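PDB 7D1B: leucine aminopeptidase from Fimbriiglobus ruber, which binds zinc and is a glutaminyl cyclase of the M28 peptidase family, probably converting N-terminal glutamine of peptides to pyroglutamate. Local coordinates for residues K45-D50 with G172-V177; G228-D233 with P253-E258; G264-K269 with G327-G332. All blocks are in the same frame, centred on the assembly; numbering follows the deposited sequence. Where two conformers were deposited one is given.

Contact 1. Residues K45-D50 with G172-V177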
ATOM      1  N   LYS A  45      15.179   6.496  14.816  1.00 14.53           N
ATOM      2  CA  LYS A  45      15.507   5.169  15.324  1.00 13.87           C
ATOM      3  C   LYS A  45      14.617   4.132  14.658  1.00 12.90           C
ATOM      4  O   LYS A  45      13.568   4.448  14.102  1.00 13.74           O
ATOM      5  CB  LYS A  45      15.305   5.096  16.840  1.00 14.39           C
ATOM      6  CG  LYS A  45      13.876   5.427  17.298  1.00 14.12           C
ATOM      7  CD  LYS A  45      13.748   5.457  18.814  1.00 15.99           C
ATOM      8  CE  LYS A  45      13.904   4.059  19.434  1.00 16.18           C
ATOM      9  NZ  LYS A  45      12.736   3.185  19.122  1.00 16.60           N
ATOM     10  N   THR A  46      15.042   2.877  14.729  1.00 14.49           N
ATOM     11  CA  THR A  46      14.150   1.764  14.440  1.00 14.30           C
ATOM     12  C   THR A  46      13.243   1.506  15.641  1.00 14.35           C
ATOM     13  O   THR A  46      13.456   2.036  16.734  1.00 15.72           O
ATOM     14  CB  THR A  46      14.938   0.500  14.116  1.00 15.17           C
ATOM     15  OG1 THR A  46      15.724   0.149  15.255  1.00 17.43           O
ATOM     16  CG2 THR A  46      15.839   0.718  12.884  1.00 17.68           C
ATOM     17  N   PHE A  47      12.181   0.749  15.406  1.00 13.56           N
ATOM     18  CA  PHE A  47      11.206   0.387  16.425  1.00 13.60           C
ATOM     19  C   PHE A  47      11.110  -1.127  16.520  1.00 13.42           C
ATOM     20  O   PHE A  47      11.496  -1.834  15.579  1.00 14.27           O
ATOM     21  CB  PHE A  47       9.845   1.029  16.100  1.00 13.62           C
ATOM     22  CG  PHE A  47       9.802   2.469  16.477  1.00 12.92           C
ATOM     23  CD1 PHE A  47      10.451   3.418  15.696  1.00 13.67           C
ATOM     24  CD2 PHE A  47       9.179   2.867  17.644  1.00 14.27           C
ATOM     25  CE1 PHE A  47      10.481   4.760  16.099  1.00 14.35           C
ATOM     26  CE2 PHE A  47       9.188   4.195  18.038  1.00 15.07           C
ATOM     27  CZ  PHE A  47       9.858   5.139  17.273  1.00 15.00           C
ATOM     28  N   PRO A  48      10.605  -1.665  17.648  1.00 13.82           N
ATOM     29  CA  PRO A  48      10.609  -3.130  17.871  1.00 14.02           C
ATOM     30  C   PRO A  48       9.454  -3.812  17.143  1.00 12.88           C
ATOM     31  O   PRO A  48       8.600  -4.467  17.743  1.00 13.37           O
ATOM     32  CB  PRO A  48      10.505  -3.222  19.397  1.00 15.67           C
ATOM     33  CG  PRO A  48       9.674  -2.010  19.758  1.00 17.34           C
ATOM     34  CD  PRO A  48      10.214  -0.919  18.863  1.00 15.56           C
ATOM     35  N   LEU A  49       9.433  -3.658  15.822  1.00 12.64           N
ATOM     36  CA  LEU A  49       8.403  -4.285  15.015  1.00 12.65           C
ATOM     37  C   LEU A  49       8.511  -5.796  15.147  1.00 12.72           C
ATOM     38  O   LEU A  49       9.609  -6.357  15.188  1.00 14.26           O
ATOM     39  CB  LEU A  49       8.575  -3.856  13.553  1.00 13.80           C
ATOM     40  CG  LEU A  49       8.683  -2.348  13.262  1.00 17.92           C
ATOM     41  CD1 LEU A  49       8.618  -2.133  11.749  1.00 19.71           C
ATOM     42  CD2 LEU A  49       7.669  -1.484  13.957  1.00 18.90           C
ATOM     43  N   ASP A  50       7.363  -6.458  15.230  1.00 13.11           N
ATOM     44  CA  ASP A  50       7.333  -7.880  15.520  1.00 13.25           C
ATOM     45  C   ASP A  50       7.109  -8.644  14.219  1.00 12.91           C
ATOM     46  O   ASP A  50       6.008  -8.576  13.648  1.00 13.57           O
ATOM     47  CB  ASP A  50       6.214  -8.139  16.523  1.00 15.30           C
ATOM     48  CG  ASP A  50       6.134  -9.580  16.966  1.00 16.76           C
ATOM     49  OD1 ASP A  50       6.478 -10.486  16.196  1.00 17.36           O
ATOM     50  OD2 ASP A  50       5.680  -9.796  18.099  1.00 20.09           O
ATOM     51  N   GLY A 172       3.909   6.012  19.759  1.00 11.77           N
ATOM     52  CA  GLY A 172       5.222   6.228  20.334  1.00 12.35           C
ATOM     53  C   GLY A 172       6.242   6.811  19.377  1.00 11.96           C
ATOM     54  O   GLY A 172       7.421   6.871  19.739  1.00 13.11           O
ATOM     55  N   VAL A 173       5.846   7.237  18.181  1.00 11.36           N
ATOM     56  CA  VAL A 173       6.783   7.731  17.170  1.00 11.62           C
ATOM     57  C   VAL A 173       6.801   9.255  17.209  1.00 11.36           C
ATOM     58  O   VAL A 173       5.731   9.879  17.096  1.00 12.56           O
ATOM     59  CB  VAL A 173       6.397   7.244  15.763  1.00 12.08           C
ATOM     60  CG1 VAL A 173       7.309   7.879  14.718  1.00 14.33           C
ATOM     61  CG2 VAL A 173       6.455   5.722  15.699  1.00 13.06           C
ATOM     62  N   PRO A 174       7.972   9.889  17.325  1.00 11.65           N
ATOM     63  CA  PRO A 174       8.034  11.352  17.214  1.00 12.11           C
ATOM     64  C   PRO A 174       8.007  11.741  15.743  1.00 11.99           C
ATOM     65  O   PRO A 174       8.767  11.204  14.927  1.00 12.74           O
ATOM     66  CB  PRO A 174       9.375  11.700  17.862  1.00 13.77           C
ATOM     67  CG  PRO A 174      10.214  10.483  17.659  1.00 15.22           C
ATOM     68  CD  PRO A 174       9.285   9.293  17.632  1.00 12.83           C
ATOM     69  N   SER A 175       7.133  12.689  15.395  1.00 11.94           N
ATOM     70  CA  SER A 175       6.968  13.040  13.990  1.00 12.30           C
ATOM     71  C   SER A 175       6.608  14.506  13.839  1.00 12.26           C
ATOM     72  O   SER A 175       5.617  14.965  14.414  1.00 13.40           O
ATOM     73  CB  SER A 175       5.858  12.205  13.358  1.00 12.96           C
ATOM     74  OG  SER A 175       5.729  12.593  12.002  1.00 13.66           O
ATOM     75  N   ASN A 176       7.345  15.208  12.982  1.00 12.16           N
ATOM     76  CA  ASN A 176       7.015  16.589  12.655  1.00 12.66           C
ATOM     77  C   ASN A 176       5.952  16.709  11.575  1.00 12.65           C
ATOM     78  O   ASN A 176       5.588  17.836  11.207  1.00 14.51           O
ATOM     79  CB  ASN A 176       8.285  17.323  12.232  1.00 13.39           C
ATOM     80  CG  ASN A 176       9.310  17.342  13.338  1.00 14.44           C
ATOM     81  OD1 ASN A 176       8.962  17.513  14.516  1.00 15.65           O
ATOM     82  ND2 ASN A 176      10.567  17.131  12.989  1.00 15.35           N
ATOM     83  N   VAL A 177       5.438  15.588  11.090  1.00 12.13           N
ATOM     84  CA  VAL A 177       4.425  15.537  10.043  1.00 12.54           C
ATOM     85  C   VAL A 177       3.264  14.664  10.498  1.00 12.13           C
ATOM     86  O   VAL A 177       3.417  13.757  11.317  1.00 12.72           O
ATOM     87  CB  VAL A 177       5.017  15.012   8.718  1.00 12.52           C
ATOM     88  CG1 VAL A 177       6.012  16.017   8.147  1.00 15.24           C
ATOM     89  CG2 VAL A 177       5.655  13.639   8.897  1.00 14.32           C
TER
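F47 lays its ring against V173 and is the main residue joining the two loops. The methyl CG2 of V173 sits over one face of the ring, in a CH-pi contact 4.0 Å from the ring centroid and 22° off the normal. It leans toward the rim, where it comes 3.8 Å from F47 CZ. P174 adds a looser touch at the ring edge, with its CD 4.2 Å from F47 CZ. The first torsion of F47 (chi1 -79°) sets CG opposite the carbonyl carbon and swings the ring toward segment 172-177.

The polar contacts also gather round the ring. G172 O lies near the ring plane, 3.6 Å from F47 CE2, and so faces the slightly positive ring hydrogens. On the face opposite V173, the amine of K45 stands over the ring centre, 3.7 Å above the plane. K45 NZ is held there by a hydrogen bond of 2.7 Å to T46 O, made in the carbonyl plane. The ring is thus covered by a methyl on one face and an amine on the other.

An alanine at F47 would probably leave V173 CG2 and the K45 amine without the ring between them and open a gap between the loops.

No hydrogen bond crosses between 45-50 and 172-177. The F47 ring also rests on L331 and Q335 of helix 320-336. L49 packs on E165 and L166 of helix 153-167. D50 is the N-cap of helix 51-63, and segment 172-177 leads into strand 178-184.

Contact 2. Residues G228-D233 with P253-E258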
ATOM      1  N   GLY A 228       4.229  13.954   0.665  1.00 12.16           N
ATOM      2  CA  GLY A 228       4.829  12.755   0.117  1.00 12.71           C
ATOM      3  C   GLY A 228       3.965  11.561   0.446  1.00 11.81           C
ATOM      4  O   GLY A 228       3.207  11.560   1.433  1.00 12.23           O
ATOM      5  N   ALA A 229       4.122  10.516  -0.377  1.00 11.45           N
ATOM      6  CA  ALA A 229       3.380   9.277  -0.208  1.00 11.21           C
ATOM      7  C   ALA A 229       4.258   8.104  -0.597  1.00 10.50           C
ATOM      8  O   ALA A 229       4.977   8.171  -1.594  1.00 11.63           O
ATOM      9  CB  ALA A 229       2.122   9.264  -1.072  1.00 12.03           C
ATOM     10  N   VAL A 230       4.159   7.022   0.173  1.00 11.02           N
ATOM     11  CA  VAL A 230       4.792   5.751  -0.161  1.00 10.96           C
ATOM     12  C   VAL A 230       3.705   4.711  -0.315  1.00 10.80           C
ATOM     13  O   VAL A 230       2.939   4.476   0.625  1.00 11.27           O
ATOM     14  CB  VAL A 230       5.843   5.318   0.878  1.00 11.55           C
ATOM     15  CG1 VAL A 230       6.327   3.923   0.540  1.00 14.26           C
ATOM     16  CG2 VAL A 230       6.996   6.304   0.901  1.00 14.09           C
ATOM     17  N   LEU A 231       3.643   4.104  -1.499  1.00 10.91           N
ATOM     18  CA  LEU A 231       2.763   2.986  -1.798  1.00 10.65           C
ATOM     19  C   LEU A 231       3.537   1.692  -1.600  1.00 11.04           C
ATOM     20  O   LEU A 231       4.667   1.558  -2.074  1.00 12.22           O
ATOM     21  CB  LEU A 231       2.292   3.095  -3.250  1.00 11.67           C
ATOM     22  CG  LEU A 231       1.510   1.891  -3.760  1.00 11.91           C
ATOM     23  CD1 LEU A 231       0.166   1.748  -3.034  1.00 13.19           C
ATOM     24  CD2 LEU A 231       1.284   2.004  -5.259  1.00 13.49           C
ATOM     25  N   LEU A 232       2.934   0.762  -0.885  1.00 11.28           N
ATOM     26  CA  LEU A 232       3.516  -0.562  -0.665  1.00 12.00           C
ATOM     27  C   LEU A 232       2.806  -1.547  -1.581  1.00 12.14           C
ATOM     28  O   LEU A 232       1.588  -1.686  -1.488  1.00 13.40           O
ATOM     29  CB  LEU A 232       3.241  -0.975   0.774  1.00 12.72           C
ATOM     30  CG  LEU A 232       3.853  -0.065   1.841  1.00 12.98           C
ATOM     31  CD1 LEU A 232       3.304  -0.461   3.215  1.00 15.22           C
ATOM     32  CD2 LEU A 232       5.381  -0.111   1.790  1.00 16.92           C
ATOM     33  N   ASP A 233       3.549  -2.253  -2.436  1.00 11.91           N
ATOM     34  CA  ASP A 233       2.909  -3.234  -3.312  1.00 13.30           C
ATOM     35  C   ASP A 233       3.926  -4.318  -3.677  1.00 13.75           C
ATOM     36  O   ASP A 233       5.025  -3.985  -4.126  1.00 15.34           O
ATOM     37  CB  ASP A 233       2.453  -2.526  -4.596  1.00 16.35           C
ATOM     38  CG  ASP A 233       1.375  -3.305  -5.357  1.00 17.81           C
ATOM     39  OD1 ASP A 233       0.919  -4.379  -4.878  1.00 19.13           O
ATOM     40  OD2 ASP A 233       0.950  -2.851  -6.459  1.00 18.59           O
ATOM     41  N   PRO A 253      11.802  12.453  -6.923  1.00 13.19           N
ATOM     42  CA  PRO A 253      13.239  12.167  -6.770  1.00 13.74           C
ATOM     43  C   PRO A 253      13.751  12.311  -5.353  1.00 12.52           C
ATOM     44  O   PRO A 253      14.551  11.473  -4.912  1.00 13.19           O
ATOM     45  CB  PRO A 253      13.905  13.159  -7.731  1.00 15.14           C
ATOM     46  CG  PRO A 253      12.856  14.222  -7.999  1.00 16.82           C
ATOM     47  CD  PRO A 253      11.530  13.531  -7.888  1.00 14.91           C
ATOM     48  N   ASN A 254      13.341  13.352  -4.622  1.00 13.37           N
ATOM     49  CA  ASN A 254      13.864  13.500  -3.266  1.00 13.72           C
ATOM     50  C   ASN A 254      13.284  12.475  -2.310  1.00 12.65           C
ATOM     51  O   ASN A 254      13.958  12.080  -1.349  1.00 13.73           O
ATOM     52  CB  ASN A 254      13.662  14.911  -2.715  1.00 15.82           C
ATOM     53  CG  ASN A 254      14.266  15.046  -1.272  0.59 13.89           C
ATOM     54  OD1 ASN A 254      15.484  15.004  -1.110  0.59 14.61           O
ATOM     55  ND2 ASN A 254      13.419  15.136  -0.244  0.59 16.54           N
ATOM     56  N   LEU A 255      12.033  12.056  -2.536  1.00 12.22           N
ATOM     57  CA  LEU A 255      11.446  11.006  -1.713  1.00 12.36           C
ATOM     58  C   LEU A 255      12.197   9.696  -1.920  1.00 11.72           C
ATOM     59  O   LEU A 255      12.540   9.012  -0.950  1.00 12.25           O
ATOM     60  CB  LEU A 255       9.952  10.884  -2.037  1.00 12.70           C
ATOM     61  CG  LEU A 255       9.030  10.382  -0.930  1.00 14.82           C
ATOM     62  CD1 LEU A 255       7.606  10.422  -1.447  1.00 15.05           C
ATOM     63  CD2 LEU A 255       9.362   9.030  -0.375  1.00 17.30           C
ATOM     64  N   VAL A 256      12.471   9.336  -3.181  1.00 11.87           N
ATOM     65  CA  VAL A 256      13.281   8.149  -3.434  1.00 11.62           C
ATOM     66  C   VAL A 256      14.611   8.255  -2.697  1.00 11.13           C
ATOM     67  O   VAL A 256      15.048   7.316  -2.015  1.00 11.63           O
ATOM     68  CB  VAL A 256      13.492   7.932  -4.945  1.00 11.81           C
ATOM     69  CG1 VAL A 256      14.435   6.757  -5.172  1.00 12.93           C
ATOM     70  CG2 VAL A 256      12.173   7.675  -5.663  1.00 13.12           C
ATOM     71  N   ALA A 257      15.294   9.403  -2.834  1.00 11.36           N
ATOM     72  CA  ALA A 257      16.594   9.548  -2.179  1.00 11.74           C
ATOM     73  C   ALA A 257      16.484   9.352  -0.670  1.00 11.51           C
ATOM     74  O   ALA A 257      17.308   8.656  -0.068  1.00 12.12           O
ATOM     75  CB  ALA A 257      17.202  10.916  -2.499  1.00 12.77           C
ATOM     76  N   GLU A 258      15.494   9.980  -0.028  1.00 12.01           N
ATOM     77  CA  GLU A 258      15.342   9.837   1.423  1.00 11.97           C
ATOM     78  C   GLU A 258      15.064   8.399   1.814  1.00 11.79           C
ATOM     79  O   GLU A 258      15.645   7.890   2.776  1.00 12.06           O
ATOM     80  CB  GLU A 258      14.220  10.732   1.944  1.00 13.75           C
ATOM     81  CG  GLU A 258      14.609  12.189   1.982  1.00 15.20           C
ATOM     82  CD  GLU A 258      13.565  13.087   2.606  1.00 16.50           C
ATOM     83  OE1 GLU A 258      12.435  12.620   2.877  1.00 16.31           O
ATOM     84  OE2 GLU A 258      13.885  14.278   2.844  1.00 19.51           O
TER
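L255 reaches from its helix to strand 228-232 and spreads its two methyls over different parts of it. Its CG is roughly opposite the backbone N, with chi1 at -152°. The second torsion sets CD1 anti to CA, so that the side chain is extended toward the strand.

CD1 meets backbone rather than side chains. It lies 3.5 Å from A229 O, and A229 N and G228 CA are also close to it. The absence of a side chain on G228 matters here, because a beta carbon in that place would sit about 3.3 Å from L255 CD1, a tight fit. A229 turns its own methyl away from the helix.

CD2, the other branch, meets V230 CG2 at 3.8 Å. In V230 this methyl lies beside the backbone N, and CG1 is the branch opposite that N. The contact is buried and apolar, with no hydrogen bond between the segments.

W333 of helix 320-336 touches both V230 and L255. Helix 253-258 crosses the strand at 60°, with the axes 9.5 Å apart. Strand 225-232 runs parallel to 123-130 and 297-300. A helix layer on a sheet with such a parallel part is the alpha/beta architecture of the M28 zinc exopeptidases.

Contact 3. Residues G264-K269 with G327-G332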
ATOM      1  N   GLY A 264      19.569   2.359   3.640  1.00 11.81           N
ATOM      2  CA  GLY A 264      20.988   2.087   3.837  1.00 12.26           C
ATOM      3  C   GLY A 264      21.370   2.138   5.302  1.00 12.48           C
ATOM      4  O   GLY A 264      22.130   1.297   5.796  1.00 14.54           O
ATOM      5  N   TRP A 265      20.819   3.113   6.024  1.00 12.37           N
ATOM      6  CA  TRP A 265      21.116   3.251   7.447  1.00 13.47           C
ATOM      7  C   TRP A 265      20.490   2.158   8.305  1.00 13.86           C
ATOM      8  O   TRP A 265      21.068   1.776   9.316  1.00 16.59           O
ATOM      9  CB  TRP A 265      20.655   4.624   7.891  1.00 14.62           C
ATOM     10  CG  TRP A 265      21.539   5.739   7.406  1.00 15.11           C
ATOM     11  CD1 TRP A 265      22.882   5.669   7.128  1.00 17.11           C
ATOM     12  CD2 TRP A 265      21.154   7.093   7.176  1.00 14.06           C
ATOM     13  NE1 TRP A 265      23.351   6.905   6.747  1.00 17.53           N
ATOM     14  CE2 TRP A 265      22.312   7.800   6.775  1.00 15.27           C
ATOM     15  CE3 TRP A 265      19.942   7.781   7.257  1.00 14.70           C
ATOM     16  CZ2 TRP A 265      22.294   9.169   6.495  1.00 16.64           C
ATOM     17  CZ3 TRP A 265      19.926   9.148   6.986  1.00 16.44           C
ATOM     18  CH2 TRP A 265      21.100   9.824   6.607  1.00 16.43           C
ATOM     19  N   VAL A 266      19.300   1.671   7.945  1.00 13.28           N
ATOM     20  CA  VAL A 266      18.723   0.636   8.791  0.61 14.39           C
ATOM     21  C   VAL A 266      19.116  -0.763   8.362  1.00 13.98           C
ATOM     22  O   VAL A 266      18.854  -1.708   9.103  1.00 18.05           O
ATOM     23  CB  VAL A 266      17.212   0.796   9.019  0.61 15.10           C
ATOM     24  CG1 VAL A 266      16.921   2.184   9.587  0.61 16.44           C
ATOM     25  CG2 VAL A 266      16.496   0.557   7.725  0.61 14.45           C
ATOM     26  N   GLY A 267      19.812  -0.919   7.243  1.00 13.11           N
ATOM     27  CA  GLY A 267      20.226  -2.239   6.803  1.00 14.18           C
ATOM     28  C   GLY A 267      19.141  -3.012   6.088  1.00 13.34           C
ATOM     29  O   GLY A 267      19.169  -4.247   6.088  1.00 15.09           O
ATOM     30  N   ALA A 268      18.187  -2.327   5.444  1.00 12.38           N
ATOM     31  CA  ALA A 268      17.124  -2.994   4.688  1.00 12.08           C
ATOM     32  C   ALA A 268      17.678  -3.279   3.304  1.00 11.46           C
ATOM     33  O   ALA A 268      17.646  -2.434   2.403  1.00 12.11           O
ATOM     34  CB  ALA A 268      15.901  -2.091   4.641  1.00 13.03           C
ATOM     35  N   LYS A 269      18.225  -4.485   3.135  1.00 11.36           N
ATOM     36  CA  LYS A 269      18.990  -4.817   1.933  1.00 11.68           C
ATOM     37  C   LYS A 269      18.118  -4.974   0.700  1.00 10.71           C
ATOM     38  O   LYS A 269      18.644  -4.971  -0.415  1.00 12.42           O
ATOM     39  CB  LYS A 269      19.778  -6.105   2.171  1.00 13.04           C
ATOM     40  CG  LYS A 269      20.740  -6.071   3.339  1.00 15.52           C
ATOM     41  CD  LYS A 269      21.927  -5.176   2.984  1.00 18.50           C
ATOM     42  CE  LYS A 269      22.894  -4.956   4.135  1.00 20.47           C
ATOM     43  NZ  LYS A 269      23.506  -6.215   4.598  1.00 22.90           N
ATOM     44  N   GLY A 327       8.960  -1.695   7.250  1.00 10.94           N
ATOM     45  CA  GLY A 327       8.366  -0.875   8.292  1.00 11.60           C
ATOM     46  C   GLY A 327       9.344   0.094   8.918  1.00 10.70           C
ATOM     47  O   GLY A 327       9.020   1.264   9.150  1.00 11.84           O
ATOM     48  N   ASN A 328      10.568  -0.364   9.183  1.00 11.41           N
ATOM     49  CA  ASN A 328      11.562   0.523   9.767  1.00 11.70           C
ATOM     50  C   ASN A 328      11.984   1.601   8.791  1.00 11.35           C
ATOM     51  O   ASN A 328      12.249   2.726   9.213  1.00 11.48           O
ATOM     52  CB  ASN A 328      12.731  -0.285  10.278  1.00 14.70           C
ATOM     53  CG  ASN A 328      12.474  -0.811  11.680  1.00 15.57           C
ATOM     54  OD1 ASN A 328      11.942  -0.090  12.543  1.00 17.60           O
ATOM     55  ND2 ASN A 328      12.904  -2.017  11.940  1.00 19.04           N
ATOM     56  N   VAL A 329      12.036   1.298   7.492  1.00 10.96           N
ATOM     57  CA  VAL A 329      12.336   2.349   6.520  1.00 11.07           C
ATOM     58  C   VAL A 329      11.244   3.405   6.522  1.00 10.43           C
ATOM     59  O   VAL A 329      11.524   4.608   6.526  1.00 10.94           O
ATOM     60  CB  VAL A 329      12.575   1.738   5.127  1.00 12.11           C
ATOM     61  CG1 VAL A 329      12.671   2.832   4.068  1.00 12.59           C
ATOM     62  CG2 VAL A 329      13.836   0.892   5.160  1.00 12.76           C
ATOM     63  N   LEU A 330       9.980   2.974   6.533  1.00 10.63           N
ATOM     64  CA  LEU A 330       8.877   3.944   6.581  1.00 11.16           C
ATOM     65  C   LEU A 330       8.948   4.795   7.840  1.00 10.89           C
ATOM     66  O   LEU A 330       8.778   6.020   7.780  1.00 11.25           O
ATOM     67  CB  LEU A 330       7.538   3.216   6.544  1.00 11.64           C
ATOM     68  CG  LEU A 330       7.204   2.497   5.245  1.00 12.69           C
ATOM     69  CD1 LEU A 330       5.987   1.610   5.449  1.00 14.25           C
ATOM     70  CD2 LEU A 330       6.950   3.514   4.138  1.00 14.96           C
ATOM     71  N   LEU A 331       9.200   4.167   9.001  1.00 10.88           N
ATOM     72  CA  LEU A 331       9.258   4.948  10.235  1.00 11.04           C
ATOM     73  C   LEU A 331      10.454   5.894  10.235  1.00 10.49           C
ATOM     74  O   LEU A 331      10.364   7.015  10.763  1.00 11.68           O
ATOM     75  CB  LEU A 331       9.297   4.027  11.451  1.00 11.76           C
ATOM     76  CG  LEU A 331       8.013   3.244  11.703  1.00 12.38           C
ATOM     77  CD1 LEU A 331       8.201   2.349  12.913  1.00 13.78           C
ATOM     78  CD2 LEU A 331       6.824   4.188  11.887  1.00 14.18           C
ATOM     79  N   GLY A 332      11.578   5.485   9.634  1.00 10.86           N
ATOM     80  CA  GLY A 332      12.713   6.399   9.561  1.00 11.36           C
ATOM     81  C   GLY A 332      12.421   7.590   8.672  1.00 10.76           C
ATOM     82  O   GLY A 332      12.726   8.733   9.024  1.00 12.08           O
TER
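V329 points its CG2 methyl into the angle between V266 and A268. V329 CG2 is 3.7 Å from V266 CG2 and also 3.7 Å from A268 CB. V266 CG2 and A268 CB are themselves 4.1 Å apart. The three carbons therefore form a compact triangle.

V329 and V266 cross obliquely and meet through one branch each. In V329, chi1 of 171° puts CG1 opposite the backbone N and leaves CG2 beside that N, on the side facing V266. The bond from CA to CB of V266 points toward helix 320-336. Its CG2 falls between its own backbone N and carbonyl carbon. This describes one of two deposited conformers of V266, so the exact fit of its branches is less certain than that of A268.

A268 also directs its methyl at the helix. The chain turns at G267, where helix 253-266 has ended and phi is positive (81°). A beta carbon at these backbone angles would collide with the V266 carbonyl O. The turn brings the methyl of A268 round to the same partner as V266.

The contact is apolar, with no hydrogen bond between the segments. It joins the C-terminal end of helix 253-266 to the middle of helix 320-336. V329 also packs on L259 and A263 of the first helix. V266 touches F44 in the loop before helix 51-63. On other sides of helix 320-336, L330 reaches L232 of strand 225-232, and L330 and L331 meet L166 of helix 153-167.

In the fold
The contacts follow one another along the chain, each closing before the next opens. Contacts 2 and 3 step from strand 225-232 to helix 253-266 and on to helix 320-336. Their centres are 13 Å apart, and they touch where V230 CG1 packs on L330 CD2 at 3.7 Å. Contact 1 ties the loop before helix 51-63 to the loop before strand 178-184. Its centre lies 11 Å from that of contact 3, and F47 N probably hydrogen-bonds N328 OD1 (3.0 Å). Contacts 1 and 2 are 17 Å apart between centres and do not touch. All three contacts lie away from the zinc site, though D233 at the end of segment 228-233 comes close to the zinc ligand D155.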